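Local coordinates for protein Tube (Drosophila melanogaster, PDB 1D2Z) that recruits the kinase Pelle to the plasma membrane through its death domain and activates it in the Toll pathway that sets embryonic dorsoventral polarity, at residues B[28-31]-B[32-35]. Residues are numbered along the deposited sequence; the frame is centred on the assembly and turned at random.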
loop_
_atom_site.group_PDB
_atom_site.type_symbol
_atom_site.label_atom_id
_atom_site.label_comp_id
_atom_site.label_asym_id
_atom_site.label_seq_id
_atom_site.Cartn_x
_atom_site.Cartn_y
_atom_site.Cartn_z
ATOM N N GLU B 28 -2.899 7.242 2.749
ATOM C CA GLU B 28 -3.142 6.281 3.821
ATOM C C GLU B 28 -1.829 5.793 4.424
ATOM O O GLU B 28 -0.890 5.451 3.703
ATOM C CB GLU B 28 -3.948 5.086 3.309
ATOM C CG GLU B 28 -5.380 5.425 2.924
ATOM C CD GLU B 28 -6.230 4.193 2.652
ATOM O OE1 GLU B 28 -6.035 3.151 3.326
ATOM O OE2 GLU B 28 -7.110 4.277 1.770
ATOM N N ASN B 29 -1.765 5.810 5.753
ATOM C CA ASN B 29 -0.588 5.368 6.499
ATOM C C ASN B 29 0.662 6.160 6.093
ATOM O O ASN B 29 1.791 5.688 6.239
ATOM C CB ASN B 29 -0.384 3.853 6.322
ATOM C CG ASN B 29 -1.615 3.037 6.739
ATOM O OD1 ASN B 29 -2.104 3.164 7.865
ATOM N ND2 ASN B 29 -2.119 2.197 5.827
ATOM N N SER B 30 0.437 7.368 5.574
ATOM C CA SER B 30 1.510 8.261 5.139
ATOM C C SER B 30 2.515 7.561 4.215
ATOM O O SER B 30 3.713 7.834 4.274
ATOM C CB SER B 30 2.233 8.829 6.371
ATOM O OG SER B 30 1.310 9.401 7.286
ATOM N N CYS B 31 2.022 6.678 3.351
ATOM C CA CYS B 31 2.890 5.939 2.438
ATOM C C CYS B 31 3.667 6.785 1.437
ATOM O O CYS B 31 4.676 6.332 0.899
ATOM C CB CYS B 31 2.108 4.846 1.709
ATOM S SG CYS B 31 1.718 3.428 2.755
ATOM N N TRP B 32 3.213 8.015 1.202
ATOM C CA TRP B 32 3.909 8.904 0.272
ATOM C C TRP B 32 5.342 9.128 0.750
ATOM O O TRP B 32 6.257 9.286 -0.061
ATOM C CB TRP B 32 3.176 10.244 0.130
ATOM C CG TRP B 32 3.043 11.018 1.404
ATOM C CD1 TRP B 32 2.034 10.927 2.313
ATOM C CD2 TRP B 32 3.944 12.016 1.902
ATOM N NE1 TRP B 32 2.246 11.805 3.346
ATOM C CE2 TRP B 32 3.410 12.488 3.119
ATOM C CE3 TRP B 32 5.150 12.556 1.437
ATOM C CZ2 TRP B 32 4.036 13.482 3.883
ATOM C CZ3 TRP B 32 5.776 13.547 2.196
ATOM C CH2 TRP B 32 5.215 13.997 3.406
ATOM N N ARG B 33 5.532 9.121 2.071
ATOM C CA ARG B 33 6.861 9.305 2.649
ATOM C C ARG B 33 7.789 8.163 2.253
ATOM O O ARG B 33 8.955 8.385 1.923
ATOM C CB ARG B 33 6.796 9.406 4.180
ATOM C CG ARG B 33 6.024 10.598 4.695
ATOM C CD ARG B 33 6.309 10.856 6.168
ATOM N NE ARG B 33 5.412 11.873 6.705
ATOM C CZ ARG B 33 4.559 11.665 7.704
ATOM N NH1 ARG B 33 4.493 10.477 8.294
ATOM N NH2 ARG B 33 3.726 12.630 8.075
ATOM N N LYS B 34 7.263 6.942 2.267
ATOM C CA LYS B 34 8.051 5.768 1.912
ATOM C C LYS B 34 8.495 5.823 0.452
ATOM O O LYS B 34 9.639 5.500 0.132
ATOM C CB LYS B 34 7.255 4.493 2.178
ATOM C CG LYS B 34 6.787 4.352 3.618
ATOM C CD LYS B 34 6.019 3.058 3.816
ATOM C CE LYS B 34 5.454 2.970 5.214
ATOM N NZ LYS B 34 4.847 1.639 5.474
ATOM N N LEU B 35 7.585 6.220 -0.433
ATOM C CA LEU B 35 7.909 6.330 -1.854
ATOM C C LEU B 35 8.930 7.447 -2.082
ATOM O O LEU B 35 9.960 7.234 -2.720
ATOM C CB LEU B 35 6.643 6.613 -2.676
ATOM C CG LEU B 35 6.815 7.038 -4.144
ATOM C CD1 LEU B 35 7.497 5.946 -4.957
ATOM C CD2 LEU B 35 5.456 7.373 -4.740
HETATM O O HOH W 1 1.117 11.791 6.175
#
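S30 and W32 share one water: it lies 2.6 Å from OG of S30 and accepts the indole N-H, with NE1 of W32 3.0 Å away. The indole reaches it because CG of W32 sits between the backbone N and the carbonyl carbon (chi1 60°), bringing the ring back beside the preceding loop. The R33 side chain packs on W32 and S30: its CG lies over the centre of one face of the W32 ring, 3.4 Å above the plane, while CB of S30 approaches one face of its guanidinium, 3.4 Å from NH1. Backbone bonds join the loop to the first turn of helix 31-38, one helix of the six-helix bundle of the death domain. N of R33 donates to O of S30 (3.1 Å), and N of L35 closes an i to i+4 bond on O of C31 (3.2 Å). Beyond the turn, NH2 of R33 forms a salt bridge with D75 of helix 68-80; shortening R33 to alanine is likely to leave D75 without this charged mate and uncover part of the W32 face. On the Pelle side, N29 and K34 hydrogen-bond to N67 and Q72 of the Pelle death domain, respectively, whereas the buried L35 side chain touches L110, L113 and L114 of helix 107-116.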